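Long-range contacts in amino acid adenylation domain-containing protein (Bacillus stratosphericus LAMA 585, PDB 6ULY), which probably selects an alpha-keto acid and activates it as an acyl adenylate for nonribosomal depsipeptide synthesis: residues A[33-38]-A[242-247]; A[211-216]-A[265-270]. One frame throughout, in Å; residues are numbered along the deposited sequence.

Interaction 1: A[33-38]-A[242-247]; sequences TYIVNS and IRARTD. With SO4 (sulfate ion), chain D; SO4 (sulfate ion), chain O.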
ATOM      1  N   THR A  33      -8.775  20.355 -32.280  1.00 55.14           N
ATOM      2  CA  THR A  33     -10.147  20.845 -32.252  1.00 48.01           C
ATOM      3  C   THR A  33     -10.792  20.371 -30.960  1.00 47.86           C
ATOM      4  O   THR A  33     -10.885  19.163 -30.718  1.00 50.64           O
ATOM      5  CB  THR A  33     -10.947  20.359 -33.464  1.00 51.40           C
ATOM      6  OG1 THR A  33     -10.085  20.255 -34.603  1.00 60.75           O
ATOM      7  CG2 THR A  33     -12.058  21.337 -33.781  1.00 62.79           C
ATOM      8  N   TYR A  34     -11.228  21.319 -30.138  1.00 48.18           N
ATOM      9  CA  TYR A  34     -11.847  21.033 -28.851  1.00 52.81           C
ATOM     10  C   TYR A  34     -13.361  21.118 -28.990  1.00 58.28           C
ATOM     11  O   TYR A  34     -13.896  22.160 -29.383  1.00 60.96           O
ATOM     12  CB  TYR A  34     -11.347  22.016 -27.795  1.00 52.34           C
ATOM     13  CG  TYR A  34      -9.844  22.069 -27.701  1.00 55.53           C
ATOM     14  CD1 TYR A  34      -9.150  21.172 -26.900  1.00 49.82           C
ATOM     15  CD2 TYR A  34      -9.116  23.009 -28.418  1.00 49.91           C
ATOM     16  CE1 TYR A  34      -7.777  21.212 -26.811  1.00 42.24           C
ATOM     17  CE2 TYR A  34      -7.736  23.057 -28.334  1.00 48.83           C
ATOM     18  CZ  TYR A  34      -7.074  22.150 -27.525  1.00 48.41           C
ATOM     19  OH  TYR A  34      -5.703  22.182 -27.426  1.00 47.60           O
ATOM     20  N   ILE A  35     -14.046  20.025 -28.668  1.00 56.89           N
ATOM     21  CA  ILE A  35     -15.499  19.978 -28.770  1.00 59.90           C
ATOM     22  C   ILE A  35     -16.107  20.706 -27.580  1.00 64.10           C
ATOM     23  O   ILE A  35     -15.692  20.505 -26.432  1.00 62.94           O
ATOM     24  CB  ILE A  35     -15.997  18.526 -28.844  1.00 56.27           C
ATOM     25  CG1 ILE A  35     -15.353  17.820 -30.041  1.00 50.36           C
ATOM     26  CG2 ILE A  35     -17.528  18.495 -28.923  1.00 56.91           C
ATOM     27  CD1 ILE A  35     -15.916  16.443 -30.342  1.00 47.35           C
ATOM     28  N   VAL A  36     -17.090  21.560 -27.852  1.00 67.78           N
ATOM     29  CA  VAL A  36     -17.856  22.235 -26.818  1.00 74.26           C
ATOM     30  C   VAL A  36     -19.258  21.652 -26.693  1.00 70.63           C
ATOM     31  O   VAL A  36     -19.751  21.446 -25.582  1.00 70.63           O
ATOM     32  CB  VAL A  36     -17.913  23.755 -27.086  1.00 76.55           C
ATOM     33  CG1 VAL A  36     -18.743  24.456 -26.020  1.00 75.02           C
ATOM     34  CG2 VAL A  36     -16.506  24.338 -27.145  1.00 68.51           C
ATOM     35  N   ASN A  37     -19.909  21.377 -27.818  1.00 66.99           N
ATOM     36  CA  ASN A  37     -21.219  20.739 -27.832  1.00 75.46           C
ATOM     37  C   ASN A  37     -21.464  20.215 -29.245  1.00 71.36           C
ATOM     38  O   ASN A  37     -20.562  20.220 -30.090  1.00 63.84           O
ATOM     39  CB  ASN A  37     -22.311  21.711 -27.371  1.00 81.84           C
ATOM     40  CG  ASN A  37     -22.335  22.993 -28.182  1.00 80.14           C
ATOM     41  OD1 ASN A  37     -22.628  22.978 -29.378  1.00 74.97           O
ATOM     42  ND2 ASN A  37     -22.034  24.111 -27.531  1.00 82.11           N
ATOM     43  N   SER A  38     -22.694  19.763 -29.505  1.00 68.89           N
ATOM     44  CA  SER A  38     -23.009  19.153 -30.792  1.00 74.79           C
ATOM     45  C   SER A  38     -22.847  20.122 -31.959  1.00 77.99           C
ATOM     46  O   SER A  38     -22.696  19.676 -33.102  1.00 63.59           O
ATOM     47  CB  SER A  38     -24.438  18.609 -30.772  1.00 80.96           C
ATOM     48  OG  SER A  38     -25.379  19.662 -30.645  1.00 87.59           O
ATOM     49  N   ILE A 242      -8.860  15.603 -32.317  1.00 42.99           N
ATOM     50  CA  ILE A 242     -10.038  16.227 -31.727  1.00 46.57           C
ATOM     51  C   ILE A 242     -10.122  15.801 -30.268  1.00 44.61           C
ATOM     52  O   ILE A 242     -10.086  14.605 -29.959  1.00 43.97           O
ATOM     53  CB  ILE A 242     -11.319  15.849 -32.491  1.00 44.75           C
ATOM     54  CG1 ILE A 242     -11.308  16.475 -33.889  1.00 46.62           C
ATOM     55  CG2 ILE A 242     -12.560  16.292 -31.729  1.00 47.00           C
ATOM     56  CD1 ILE A 242     -10.960  15.503 -34.992  1.00 47.14           C
ATOM     57  N   ARG A 243     -10.248  16.780 -29.380  1.00 43.06           N
ATOM     58  CA  ARG A 243     -10.335  16.552 -27.947  1.00 45.44           C
ATOM     59  C   ARG A 243     -11.756  16.825 -27.474  1.00 50.53           C
ATOM     60  O   ARG A 243     -12.338  17.865 -27.805  1.00 50.21           O
ATOM     61  CB  ARG A 243      -9.345  17.445 -27.196  1.00 49.49           C
ATOM     62  CG  ARG A 243      -7.892  16.960 -27.239  1.00 49.40           C
ATOM     63  CD  ARG A 243      -7.696  15.637 -26.497  1.00 41.64           C
ATOM     64  NE  ARG A 243      -8.427  15.589 -25.233  1.00 49.27           N
ATOM     65  CZ  ARG A 243      -8.376  14.579 -24.368  1.00 47.37           C
ATOM     66  NH1 ARG A 243      -7.615  13.518 -24.611  1.00 43.81           N
ATOM     67  NH2 ARG A 243      -9.091  14.637 -23.253  1.00 45.86           N
ATOM     68  N   ALA A 244     -12.312  15.883 -26.718  1.00 48.43           N
ATOM     69  CA  ALA A 244     -13.594  16.049 -26.054  1.00 47.53           C
ATOM     70  C   ALA A 244     -13.407  15.927 -24.548  1.00 47.28           C
ATOM     71  O   ALA A 244     -12.427  15.349 -24.067  1.00 46.57           O
ATOM     72  CB  ALA A 244     -14.617  15.015 -26.544  1.00 48.75           C
ATOM     73  N   ARG A 245     -14.355  16.488 -23.804  1.00 45.68           N
ATOM     74  CA  ARG A 245     -14.318  16.397 -22.354  1.00 50.66           C
ATOM     75  C   ARG A 245     -14.801  15.027 -21.903  1.00 52.69           C
ATOM     76  O   ARG A 245     -15.791  14.498 -22.418  1.00 50.16           O
ATOM     77  CB  ARG A 245     -15.170  17.492 -21.717  1.00 50.22           C
ATOM     78  CG  ARG A 245     -14.637  18.895 -21.956  1.00 54.72           C
ATOM     79  CD  ARG A 245     -14.854  19.788 -20.741  1.00 58.38           C
ATOM     80  NE  ARG A 245     -14.414  21.161 -20.982  1.00 63.04           N
ATOM     81  CZ  ARG A 245     -14.430  22.128 -20.069  1.00 61.02           C
ATOM     82  NH1 ARG A 245     -14.862  21.880 -18.840  1.00 63.26           N
ATOM     83  NH2 ARG A 245     -14.012  23.348 -20.385  1.00 55.35           N
ATOM     84  N   THR A 246     -14.076  14.448 -20.945  1.00 44.78           N
ATOM     85  CA  THR A 246     -14.450  13.141 -20.417  1.00 49.82           C
ATOM     86  C   THR A 246     -15.862  13.161 -19.849  1.00 48.96           C
ATOM     87  O   THR A 246     -16.641  12.224 -20.062  1.00 44.11           O
ATOM     88  CB  THR A 246     -13.455  12.713 -19.339  1.00 51.62           C
ATOM     89  OG1 THR A 246     -12.118  12.907 -19.818  1.00 44.65           O
ATOM     90  CG2 THR A 246     -13.661  11.246 -18.964  1.00 49.93           C
ATOM     91  N   ASP A 247     -16.210  14.224 -19.123  1.00 53.88           N
ATOM     92  CA  ASP A 247     -17.542  14.318 -18.536  1.00 57.97           C
ATOM     93  C   ASP A 247     -18.623  14.168 -19.597  1.00 55.76           C
ATOM     94  O   ASP A 247     -19.644  13.509 -19.366  1.00 50.83           O
ATOM     95  CB  ASP A 247     -17.694  15.652 -17.806  1.00 56.95           C
ATOM     96  CG  ASP A 247     -16.566  15.911 -16.826  1.00 80.86           C
ATOM     97  OD1 ASP A 247     -15.395  15.958 -17.263  1.00 85.92           O
ATOM     98  OD2 ASP A 247     -16.850  16.069 -15.621  1.00 90.29           O
TER
HETATM   99  S   SO4 D 702     -12.173  22.728 -23.653  1.00 65.43           S
HETATM  100  O1  SO4 D 702     -12.051  23.749 -22.642  1.00 50.45           O
HETATM  101  O2  SO4 D 702     -12.277  21.423 -23.053  1.00 66.76           O
HETATM  102  O3  SO4 D 702     -11.012  22.764 -24.496  1.00 71.46           O
HETATM  103  O4  SO4 D 702     -13.329  22.955 -24.456  1.00 64.23           O
HETATM  104  S   SO4 O 713     -25.378  18.666 -26.890  1.00 96.57           S
HETATM  105  O1  SO4 O 713     -24.123  18.014 -27.133  1.00 86.38           O
HETATM  106  O2  SO4 O 713     -26.304  17.723 -26.330  1.00 95.40           O
HETATM  107  O3  SO4 O 713     -25.185  19.752 -25.971  1.00 95.91           O
HETATM  108  O4  SO4 O 713     -25.900  19.172 -28.126  1.00110.83           O
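In Ile35 and Ile242 CG1 lies opposite the carbonyl carbon (chi1 -58° and -68°), which leads CG2 of Ile242 along the strand direction, up against Ile35. This methyl carries the apolar contact: it lies 3.6 Å from CG1 of Ile35 and also touches CD1 of Ile35, the two side chains crossing at a slant. Thr33 packs alongside Ile242 on the same face, its CB 3.9 Å from CG1 of Ile242, both side chains pointing the same way. On the other face the CB of Arg243 rests against the Tyr34 ring, 3.7 Å from CD1 of Tyr34. The Arg243 chain, folded at chi2 and chi3, then carries its guanidinium away to the carbonyl of Met219, while the Tyr34 hydroxyl bonds Gln44.

The backbones are joined in parallel fashion, Arg243 using both its N-H and its carbonyl. Its N gives a 2.8 Å bond to Thr33 O, and its O receives Ile35 N at 2.9 Å in a nearly linear bond (170°). Beyond the paired residues, Arg245 holds a sulfate, probably picked up from the crystallisation medium: NE donates to O2 and NH2 to O1, each at 3.0 Å, with O2 at the guanidinium edge near its plane. A third oxygen of this anion approaches Tyr34 CD1.

The pair sits inside a mixed sheet, with strand 41-45 flanking 31-35 and strand 214-217 flanking 240-243. Trp259 of helix 255-262 packs on Ile35 and Ala244, whereas Asn78 and Val82 of helix 78-91 pack on Tyr34 across the sheet.

Interaction 2: A[211-216]-A[265-270]; sequences QEDVSL and ATKTWA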
ATOM      1  N   GLN A 211       0.485  11.294 -40.627  1.00 45.76           N
ATOM      2  CA  GLN A 211      -0.009  12.661 -40.528  1.00 48.29           C
ATOM      3  C   GLN A 211      -1.436  12.801 -41.042  1.00 47.51           C
ATOM      4  O   GLN A 211      -2.079  13.821 -40.771  1.00 44.01           O
ATOM      5  CB  GLN A 211       0.908  13.610 -41.303  1.00 52.47           C
ATOM      6  CG  GLN A 211       0.521  15.079 -41.188  1.00 53.25           C
ATOM      7  CD  GLN A 211       1.496  16.005 -41.891  1.00 53.37           C
ATOM      8  OE1 GLN A 211       1.091  16.894 -42.640  1.00 56.69           O
ATOM      9  NE2 GLN A 211       2.785  15.811 -41.642  1.00 50.96           N
ATOM     10  N   GLU A 212      -1.942  11.809 -41.772  1.00 48.33           N
ATOM     11  CA  GLU A 212      -3.294  11.857 -42.307  1.00 49.30           C
ATOM     12  C   GLU A 212      -4.335  11.302 -41.347  1.00 54.21           C
ATOM     13  O   GLU A 212      -5.533  11.393 -41.637  1.00 51.49           O
ATOM     14  CB  GLU A 212      -3.365  11.092 -43.633  1.00 57.18           C
ATOM     15  CG  GLU A 212      -3.215  11.992 -44.856  1.00 70.23           C
ATOM     16  CD  GLU A 212      -1.970  12.859 -44.792  1.00 70.07           C
ATOM     17  OE1 GLU A 212      -0.863  12.298 -44.652  1.00 67.71           O
ATOM     18  OE2 GLU A 212      -2.101  14.101 -44.869  1.00 71.31           O
ATOM     19  N   ASP A 213      -3.916  10.736 -40.218  1.00 51.75           N
ATOM     20  CA  ASP A 213      -4.870  10.266 -39.225  1.00 55.51           C
ATOM     21  C   ASP A 213      -5.739  11.420 -38.734  1.00 44.97           C
ATOM     22  O   ASP A 213      -5.314  12.577 -38.700  1.00 45.67           O
ATOM     23  CB  ASP A 213      -4.140   9.626 -38.036  1.00 48.91           C
ATOM     24  CG  ASP A 213      -3.395   8.352 -38.412  1.00 52.85           C
ATOM     25  OD1 ASP A 213      -3.753   7.725 -39.430  1.00 57.24           O
ATOM     26  OD2 ASP A 213      -2.456   7.970 -37.673  1.00 53.91           O
ATOM     27  N   VAL A 214      -6.971  11.093 -38.354  1.00 46.47           N
ATOM     28  CA  VAL A 214      -7.850  12.008 -37.633  1.00 47.61           C
ATOM     29  C   VAL A 214      -8.138  11.378 -36.274  1.00 44.39           C
ATOM     30  O   VAL A 214      -8.743  10.300 -36.200  1.00 40.28           O
ATOM     31  CB  VAL A 214      -9.149  12.290 -38.405  1.00 45.76           C
ATOM     32  CG1 VAL A 214     -10.032  13.244 -37.615  1.00 49.34           C
ATOM     33  CG2 VAL A 214      -8.837  12.867 -39.792  1.00 41.83           C
ATOM     34  N   SER A 215      -7.698  12.038 -35.208  1.00 40.55           N
ATOM     35  CA  SER A 215      -7.722  11.457 -33.874  1.00 47.06           C
ATOM     36  C   SER A 215      -8.853  12.042 -33.041  1.00 40.41           C
ATOM     37  O   SER A 215      -9.076  13.256 -33.035  1.00 43.23           O
ATOM     38  CB  SER A 215      -6.389  11.686 -33.160  1.00 41.06           C
ATOM     39  OG  SER A 215      -6.370  11.010 -31.915  1.00 46.34           O
ATOM     40  N   LEU A 216      -9.556  11.164 -32.328  1.00 41.14           N
ATOM     41  CA  LEU A 216     -10.596  11.557 -31.384  1.00 42.71           C
ATOM     42  C   LEU A 216     -10.287  10.940 -30.027  1.00 41.12           C
ATOM     43  O   LEU A 216     -10.132   9.719 -29.919  1.00 35.60           O
ATOM     44  CB  LEU A 216     -11.979  11.110 -31.867  1.00 36.43           C
ATOM     45  CG  LEU A 216     -13.126  11.354 -30.886  1.00 39.92           C
ATOM     46  CD1 LEU A 216     -13.302  12.834 -30.585  1.00 38.33           C
ATOM     47  CD2 LEU A 216     -14.402  10.757 -31.435  1.00 40.46           C
ATOM     48  N   ALA A 265     -13.381  10.575 -37.722  1.00 49.49           N
ATOM     49  CA  ALA A 265     -12.196  10.123 -37.008  1.00 44.98           C
ATOM     50  C   ALA A 265     -11.705   8.798 -37.573  1.00 42.18           C
ATOM     51  O   ALA A 265     -12.495   7.909 -37.899  1.00 46.24           O
ATOM     52  CB  ALA A 265     -12.498   9.979 -35.517  1.00 47.20           C
ATOM     53  N   THR A 266     -10.384   8.677 -37.700  1.00 45.51           N
ATOM     54  CA  THR A 266      -9.768   7.430 -38.129  1.00 47.19           C
ATOM     55  C   THR A 266      -9.230   6.604 -36.967  1.00 44.76           C
ATOM     56  O   THR A 266      -9.016   5.398 -37.130  1.00 41.79           O
ATOM     57  CB  THR A 266      -8.629   7.711 -39.120  1.00 50.72           C
ATOM     58  OG1 THR A 266      -7.528   8.322 -38.436  1.00 41.78           O
ATOM     59  CG2 THR A 266      -9.114   8.650 -40.235  1.00 54.12           C
ATOM     60  N   LYS A 267      -9.026   7.212 -35.800  1.00 41.96           N
ATOM     61  CA  LYS A 267      -8.534   6.470 -34.649  1.00 47.19           C
ATOM     62  C   LYS A 267      -9.081   7.091 -33.374  1.00 43.98           C
ATOM     63  O   LYS A 267      -9.365   8.291 -33.320  1.00 41.31           O
ATOM     64  CB  LYS A 267      -7.000   6.437 -34.603  1.00 40.65           C
ATOM     65  CG  LYS A 267      -6.357   7.796 -34.385  1.00 44.70           C
ATOM     66  CD  LYS A 267      -4.835   7.705 -34.378  1.00 48.18           C
ATOM     67  CE  LYS A 267      -4.220   9.033 -33.970  1.00 46.75           C
ATOM     68  NZ  LYS A 267      -2.742   8.998 -33.926  1.00 52.09           N
ATOM     69  N   THR A 268      -9.211   6.253 -32.348  1.00 42.82           N
ATOM     70  CA  THR A 268      -9.709   6.655 -31.039  1.00 39.81           C
ATOM     71  C   THR A 268      -9.352   5.538 -30.066  1.00 39.86           C
ATOM     72  O   THR A 268      -8.829   4.493 -30.463  1.00 43.38           O
ATOM     73  CB  THR A 268     -11.220   6.923 -31.075  1.00 39.97           C
ATOM     74  OG1 THR A 268     -11.632   7.556 -29.860  1.00 38.59           O
ATOM     75  CG2 THR A 268     -12.001   5.629 -31.261  1.00 41.16           C
ATOM     76  N   TRP A 269      -9.631   5.763 -28.784  1.00 34.98           N
ATOM     77  CA  TRP A 269      -9.375   4.728 -27.792  1.00 43.26           C
ATOM     78  C   TRP A 269     -10.241   4.950 -26.563  1.00 39.80           C
ATOM     79  O   TRP A 269     -10.809   6.026 -26.358  1.00 41.67           O
ATOM     80  CB  TRP A 269      -7.900   4.695 -27.379  1.00 38.79           C
ATOM     81  CG  TRP A 269      -7.539   5.697 -26.330  1.00 32.32           C
ATOM     82  CD1 TRP A 269      -7.366   7.040 -26.499  1.00 37.37           C
ATOM     83  CD2 TRP A 269      -7.279   5.430 -24.948  1.00 40.33           C
ATOM     84  NE1 TRP A 269      -7.024   7.628 -25.305  1.00 39.25           N
ATOM     85  CE2 TRP A 269      -6.960   6.658 -24.338  1.00 37.81           C
ATOM     86  CE3 TRP A 269      -7.288   4.270 -24.167  1.00 35.14           C
ATOM     87  CZ2 TRP A 269      -6.659   6.761 -22.983  1.00 39.06           C
ATOM     88  CZ3 TRP A 269      -6.987   4.375 -22.825  1.00 39.40           C
ATOM     89  CH2 TRP A 269      -6.678   5.610 -22.246  1.00 38.93           C
ATOM     90  N   ALA A 270     -10.314   3.909 -25.740  1.00 39.84           N
ATOM     91  CA  ALA A 270     -10.990   3.954 -24.452  1.00 38.42           C
ATOM     92  C   ALA A 270     -10.695   2.648 -23.715  1.00 45.74           C
ATOM     93  O   ALA A 270     -10.350   1.645 -24.347  1.00 41.38           O
ATOM     94  CB  ALA A 270     -12.506   4.143 -24.618  1.00 43.85           C
TER
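Two consecutive backbone N-H groups grip the carbonyl oxygen of Val214: Thr266 N at 2.8 Å, in the carbonyl plane on a lone pair, and Lys267 N at 3.1 Å, tilted from that plane. This holds the chain just where it enters strand 267-270. Thr266 adds a side-chain bond to the same residue. With chi1 at 70° its OG1 sits between its own N and carbonyl carbon and accepts Val214 N at 2.8 Å, where a strand partner would normally offer a backbone carbonyl. Further along, Leu216 N bonds Lys267 O at 3.0 Å, and the Thr268 hydroxyl donates to Leu216 O at 2.6 Å from well above the carbonyl plane. The same hydroxyl also bonds Trp256 NE1, giving it two partners, which together restrict its rotation.

The straight Lys267 chain runs over Ser215, bringing CE within 3.5 Å of Ser215 CB. Its ammonium bonds Asn234 and lies against the Phe209 ring in a cation-pi contact; the ion pair with Asp213 is long, OD2 to NZ 3.9 Å, and Asp213 OD2 has Thr210 N as a stronger partner. On the opposite face Leu216 CB packs against Ala265 CB.

Helix 224-237 backs the face of Ser215 and Lys267, and helix 255-262 that of Leu216. Parallel neighbouring strands between helices in this way belong to the alpha/beta core of adenylate-forming (ANL) enzymes. Strand 267-270 leads into the active site, the Trp269 side chain lying about 5 Å from the bound keto acyl adenylate.

Interactions 1 and 2 belong to one mixed sheet, their centres 14 Å apart. Strands 31-35, 240-243, 214-217 and 267-270 follow one another across it, all parallel, so the two contacts are joined through the middle pair. There CD1 of Ile242 packs on CG1 of Val214 at 3.6 Å, and its CG2 touches Leu216. Along the chain the segments alternate: 33-38, 211-216, 242-247, 265-270. Helix 224-237 links strand 214-217 to 240-243, and helices 246-251 and 255-262 carry the chain over strand 214-217 to 267-270. Interaction 2 borders the adenylate pocket, whereas the Arg243 side chain of interaction 1 lies about 12 Å from the ligand.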